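Local coordinates for effector protein B, substrate of the Dot/Icm secretion system (Legionella drancourtii, PDB 4JVS) that probably acts as a Dot/Icm-secreted effector whose GAP domain, the part present here, stimulates GTP hydrolysis by a host small GTPase, at residues A[36-39]-A[40-43]; A[163-166]-A[167-170]; A[199-202]-A[203-207]. One frame throughout, in Å; residues are numbered along the deposited sequence.

Contact 1 of 3, residues A[36-39]-A[40-43]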
# COMPACT_ATOMS: atom_id res chain seq x y z
N GLU A 36 -12.41 20.63 -5.37
CA GLU A 36 -13.31 21.22 -6.33
C GLU A 36 -13.60 20.31 -7.49
O GLU A 36 -14.67 20.30 -8.03
CB GLU A 36 -12.78 22.54 -6.81
CG GLU A 36 -13.04 23.62 -5.81
CD GLU A 36 -14.43 23.56 -5.27
OE1 GLU A 36 -14.58 23.56 -4.04
OE2 GLU A 36 -15.37 23.52 -6.08
N LEU A 37 -12.60 19.58 -7.90
CA LEU A 37 -12.77 18.64 -8.94
C LEU A 37 -13.77 17.59 -8.54
O LEU A 37 -14.66 17.29 -9.27
CB LEU A 37 -11.42 18.01 -9.17
CG LEU A 37 -11.16 17.06 -10.29
CD1 LEU A 37 -11.60 17.69 -11.58
CD2 LEU A 37 -9.69 16.78 -10.35
N ILE A 38 -13.66 17.06 -7.36
CA ILE A 38 -14.59 16.06 -6.91
C ILE A 38 -15.99 16.58 -6.75
O ILE A 38 -16.93 15.97 -7.15
CB ILE A 38 -14.12 15.52 -5.59
CG1 ILE A 38 -12.81 14.80 -5.77
CG2 ILE A 38 -15.15 14.60 -4.99
CD1 ILE A 38 -12.66 14.08 -7.07
N ARG A 39 -16.12 17.75 -6.17
CA ARG A 39 -17.39 18.44 -6.03
C ARG A 39 -18.07 18.53 -7.39
O ARG A 39 -19.24 18.17 -7.54
CB ARG A 39 -17.18 19.85 -5.48
CG ARG A 39 -18.45 20.55 -4.99
CD ARG A 39 -18.36 22.07 -5.20
NE ARG A 39 -18.86 22.47 -6.53
CZ ARG A 39 -18.14 23.07 -7.48
NH1 ARG A 39 -16.86 23.39 -7.28
NH2 ARG A 39 -18.71 23.36 -8.63
N THR A 40 -17.31 18.99 -8.39
CA THR A 40 -17.77 19.05 -9.77
C THR A 40 -18.27 17.71 -10.28
O THR A 40 -19.39 17.61 -10.78
CB THR A 40 -16.66 19.54 -10.72
OG1 THR A 40 -16.34 20.90 -10.43
CG2 THR A 40 -17.12 19.43 -12.15
N TRP A 41 -17.44 16.68 -10.16
CA TRP A 41 -17.81 15.36 -10.69
C TRP A 41 -19.01 14.75 -9.98
O TRP A 41 -19.90 14.19 -10.63
CB TRP A 41 -16.61 14.41 -10.67
CG TRP A 41 -15.53 14.83 -11.62
CD1 TRP A 41 -15.61 15.80 -12.58
CD2 TRP A 41 -14.21 14.30 -11.69
NE1 TRP A 41 -14.42 15.90 -13.25
CE2 TRP A 41 -13.54 14.99 -12.73
CE3 TRP A 41 -13.51 13.31 -10.98
CZ2 TRP A 41 -12.22 14.73 -13.07
CZ3 TRP A 41 -12.20 13.05 -11.33
CH2 TRP A 41 -11.57 13.75 -12.36
N ALA A 42 -19.05 14.86 -8.66
CA ALA A 42 -20.17 14.34 -7.89
C ALA A 42 -21.48 15.01 -8.33
O ALA A 42 -22.53 14.38 -8.34
CB ALA A 42 -19.95 14.53 -6.40
N GLY A 43 -21.39 16.28 -8.71
CA GLY A 43 -22.54 17.01 -9.21
C GLY A 43 -23.03 16.48 -10.54
O GLY A 43 -24.23 16.27 -10.72

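Contact 2 of 3, residues A[163-166]-A[167-170]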
# COMPACT_ATOMS: atom_id res chain seq x y z
N LEU A 163 -9.57 10.32 5.04
CA LEU A 163 -9.76 11.25 3.93
C LEU A 163 -8.80 10.90 2.80
O LEU A 163 -9.12 10.98 1.62
CB LEU A 163 -9.50 12.69 4.40
CG LEU A 163 -9.37 13.78 3.34
CD1 LEU A 163 -10.73 14.14 2.76
CD2 LEU A 163 -8.66 15.02 3.87
N ALA A 164 -7.60 10.52 3.20
CA ALA A 164 -6.54 10.12 2.29
C ALA A 164 -6.98 8.92 1.48
O ALA A 164 -6.93 8.93 0.25
CB ALA A 164 -5.29 9.80 3.07
N THR A 165 -7.40 7.88 2.19
CA THR A 165 -7.83 6.62 1.60
C THR A 165 -9.03 6.85 0.69
O THR A 165 -9.16 6.23 -0.36
CB THR A 165 -8.24 5.58 2.69
OG1 THR A 165 -7.20 5.47 3.68
CG2 THR A 165 -8.52 4.21 2.07
N ALA A 166 -9.90 7.76 1.11
CA ALA A 166 -11.10 8.11 0.36
C ALA A 166 -10.74 8.67 -1.00
O ALA A 166 -11.38 8.34 -2.01
CB ALA A 166 -11.94 9.11 1.16
N GLY A 167 -9.73 9.54 -1.03
CA GLY A 167 -9.28 10.16 -2.26
C GLY A 167 -8.66 9.12 -3.17
O GLY A 167 -8.84 9.18 -4.39
N GLN A 168 -7.92 8.18 -2.58
CA GLN A 168 -7.30 7.09 -3.32
C GLN A 168 -8.36 6.26 -4.02
O GLN A 168 -8.21 5.87 -5.17
CB GLN A 168 -6.50 6.20 -2.37
CG GLN A 168 -5.30 6.89 -1.73
CD GLN A 168 -4.39 5.91 -1.00
OE1 GLN A 168 -4.82 5.19 -0.09
NE2 GLN A 168 -3.13 5.89 -1.39
N ASN A 169 -9.46 6.02 -3.32
CA ASN A 169 -10.51 5.17 -3.83
C ASN A 169 -11.23 5.80 -5.03
O ASN A 169 -11.67 5.08 -5.93
CB ASN A 169 -11.48 4.84 -2.70
CG ASN A 169 -12.41 3.70 -3.04
OD1 ASN A 169 -12.17 2.92 -3.96
ND2 ASN A 169 -13.50 3.59 -2.28
N ILE A 170 -11.35 7.12 -5.03
CA ILE A 170 -11.94 7.83 -6.16
C ILE A 170 -11.13 7.52 -7.43
O ILE A 170 -11.68 7.17 -8.47
CB ILE A 170 -11.94 9.36 -5.94
CG1 ILE A 170 -12.82 9.74 -4.74
CG2 ILE A 170 -12.39 10.10 -7.19
CD1 ILE A 170 -12.83 11.22 -4.44

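Contact 3 of 3, residues A[199-202]-A[203-207]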
# COMPACT_ATOMS: atom_id res chain seq x y z
N LEU A 199 -17.05 9.47 -4.11
CA LEU A 199 -17.04 10.92 -4.19
C LEU A 199 -17.67 11.54 -2.94
O LEU A 199 -17.11 12.46 -2.35
CB LEU A 199 -17.75 11.40 -5.45
CG LEU A 199 -17.12 10.94 -6.76
CD1 LEU A 199 -17.92 11.41 -7.95
CD2 LEU A 199 -15.71 11.45 -6.84
N ASP A 200 -18.84 11.03 -2.55
CA ASP A 200 -19.56 11.55 -1.38
C ASP A 200 -18.82 11.26 -0.07
O ASP A 200 -18.81 12.09 0.84
CB ASP A 200 -21.01 11.03 -1.33
CG ASP A 200 -21.84 11.47 -2.54
OD1 ASP A 200 -21.61 12.59 -3.06
OD2 ASP A 200 -22.73 10.69 -2.98
N ASP A 201 -18.20 10.09 0.03
CA ASP A 201 -17.38 9.76 1.19
C ASP A 201 -16.19 10.72 1.32
O ASP A 201 -15.77 11.05 2.43
CB ASP A 201 -16.89 8.32 1.13
CG ASP A 201 -17.98 7.32 1.47
OD1 ASP A 201 -19.18 7.65 1.28
OD2 ASP A 201 -17.65 6.19 1.92
N PHE A 202 -15.64 11.15 0.18
CA PHE A 202 -14.55 12.12 0.22
C PHE A 202 -14.99 13.46 0.82
O PHE A 202 -14.37 13.96 1.76
CB PHE A 202 -13.94 12.34 -1.17
CG PHE A 202 -12.74 13.24 -1.15
CD1 PHE A 202 -11.51 12.76 -0.74
CD2 PHE A 202 -12.85 14.57 -1.52
CE1 PHE A 202 -10.40 13.60 -0.70
CE2 PHE A 202 -11.75 15.41 -1.49
CZ PHE A 202 -10.52 14.92 -1.08
N MET A 203 -16.05 14.03 0.24
CA MET A 203 -16.72 15.22 0.77
C MET A 203 -16.95 15.17 2.28
O MET A 203 -16.64 16.13 2.99
CB MET A 203 -18.08 15.37 0.09
CG MET A 203 -18.20 16.53 -0.85
SD MET A 203 -17.26 16.27 -2.36
CE MET A 203 -15.75 17.20 -2.02
N GLN A 204 -17.54 14.08 2.76
CA GLN A 204 -17.85 13.93 4.18
C GLN A 204 -16.60 14.01 5.03
O GLN A 204 -16.54 14.78 6.00
CB GLN A 204 -18.55 12.60 4.44
CG GLN A 204 -19.92 12.47 3.80
CD GLN A 204 -20.51 11.06 3.91
OE1 GLN A 204 -19.98 10.20 4.64
NE2 GLN A 204 -21.60 10.82 3.18
N TYR A 205 -15.60 13.21 4.67
CA TYR A 205 -14.35 13.13 5.41
C TYR A 205 -13.60 14.46 5.35
O TYR A 205 -12.90 14.83 6.29
CB TYR A 205 -13.48 12.01 4.84
CG TYR A 205 -14.03 10.61 5.06
CD1 TYR A 205 -14.73 10.28 6.22
CD2 TYR A 205 -13.84 9.61 4.11
CE1 TYR A 205 -15.23 9.00 6.41
CE2 TYR A 205 -14.34 8.33 4.29
CZ TYR A 205 -15.03 8.03 5.45
OH TYR A 205 -15.52 6.76 5.63
N LYS A 206 -13.75 15.18 4.23
CA LYS A 206 -13.17 16.51 4.07
C LYS A 206 -13.81 17.49 5.05
O LYS A 206 -13.14 18.36 5.60
CB LYS A 206 -13.38 17.01 2.64
CG LYS A 206 -12.44 18.10 2.20
CD LYS A 206 -13.17 19.35 1.72
CE LYS A 206 -12.20 20.36 1.10
NZ LYS A 206 -10.87 20.39 1.80
N THR A 207 -15.11 17.33 5.26
CA THR A 207 -15.85 18.14 6.22
C THR A 207 -15.24 18.02 7.60
O THR A 207 -14.93 19.02 8.24
CB THR A 207 -17.33 17.72 6.30
OG1 THR A 207 -17.89 17.66 4.98
CG2 THR A 207 -18.11 18.70 7.16

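Contact 1 of 3, residues A[36-39]-A[40-43]
Glu36 O is gripped twice by Thr40, whose backbone N and side-chain OG1 each lie 3.0 Å from it and arrive from opposite faces of the carbonyl plane. The hydroxyl can do this because OG1 is turned back beside its own backbone N (chi1 -67°), facing the preceding helical turn. The i to i+4 series continues from Trp41 N to Leu37 O and from Ala42 N to Ile38 O at 2.8 Å, where the N-H points almost straight at the oxygen (173°). The side-chain half of the contact is Leu37 lying alongside Trp41, both pointing the same way. Leu37 CG sits over the six-membered ring, 3.9 Å from its centroid and 15° off the normal, which meets the geometry of a CH-pi contact; CD1 covers the same face nearer the rim. Ile38 CD1 approaches the indole obliquely, 4.1 Å from Trp41 CE3. Leu174 of helix 156-177 also touches the Trp41 side chain. The chemistry implies that Thr40 OG1 reinforces the helix with a second bond to Glu36 O, while the buried indole has its NE1 hydrogen-bonded to Gln27 O, in the loop before the helix, and one face covered by Leu37.

Contact 2 of 3, residues A[163-166]-A[167-170]
With chi1 near -65° in both residues, Gln168 CG and Ile170 CG1 lie beside their own backbone N, over carbonyls of the preceding turn. Gln168 CG thereby comes 3.3 Å from Ala164 O, and the chain runs on extended until OE1 lies 3.7 Å from Thr165 CA. Ile170 CG1 takes the equivalent place 3.4 Å from Ala166 O. Asn169 swings the other way, CG anti to the backbone N (chi1 -166°), which leads its amide off the turn to a hydrogen bond between OD1 and Gln173 NE2. The backbone supplies the polar bonds between the two segments: Gly167 N to Leu163 O and Gln168 N to Ala164 O are both 3.1 Å, and Asn169 N to Thr165 O is 3.0 Å. Ala166 O is held at 3.3 Å by Ile170 N, with a second, weak bond from Asn169 N. Thr165 OG1 bonds to Gln161 O one turn earlier. Ala164 touches Ser126, Tyr205 of helix 193-214 packs on Ala166, and another protein chain packs on Thr165, Gln168 and Asn169. This is a buried stretch of regular alpha-helix in the largely helical LepB GAP N-terminal subdomain.

Contact 3 of 3, residues A[199-202]-A[203-207]
Phe202, buried under two neighbouring helices, and the partly exposed Met203 beside it make the packed side of this stretch of helix, whereas Asp200 and Gln204 are exposed and touch mainly through a backbone carbonyl. Phe202 carries CG anti to the backbone N (chi1 -175°), and its ring crosses the methionine side chain at a slant. Met203 is bent at both chi2 and chi3, which curls its end round so that CE stands 3.9 Å from Phe202 CD2 and SD stands 3.8 Å from Leu199 O. The backbone bonds here are regular: Met203 N reaches Leu199 O at 3.2 Å with a nearly straight N-H (172°), and Lys206 N reaches Phe202 O at 2.8 Å. The Tyr205 ring lies obliquely to Asp201 O, the oxygen that also accepts the Tyr205 N bond, and CE2 is 4.1 Å from Asp201 CB.

On the exposed side, Gln204 CG comes 3.2 Å from Asp200 O, but the amide beyond it makes no closer approach to that oxygen. At the partly exposed margin, Asp201 OD2 forms a salt bridge with Lys197 NZ. Thr207 OG1 returns to Met203 O at 2.8 Å, joining Thr207 N on that oxygen from the opposite face of its plane.

Helix 156-177 borders this stretch through Leu163 and Ile170 against Phe202. Helix 34-45 meets it where Ile38 touches Leu199 and Met203, and Phe34 sets its ring edge-to-face with Phe202. Lys206 NZ forms a salt bridge with Asp210 OD2 and a hydrogen bond with Tyr70 OH on helix 60-80.

Overall arrangement
The three contacts are short stretches, a little over two turns each, of three helices that pack on one another within the N-terminal subdomain. Contacts 2 and 3 are nearest, with centres about 9 Å apart: Leu163 CD1 meets Lys206 N at 3.5 Å and Ile170 CG2 meets Leu199 CD2 at 3.6 Å. Contact 1 lies about 11 Å from contact 3 and about 14 Å from contact 2, between centres. Ile38 joins it to both, with CG2 3.7 Å from Leu199 CD2 and CG1 3.8 Å from Ile170 CD1. In contact 2 the Gln168 side chain is about 11 Å from the bound aluminum fluoride and about 13 Å from GDP.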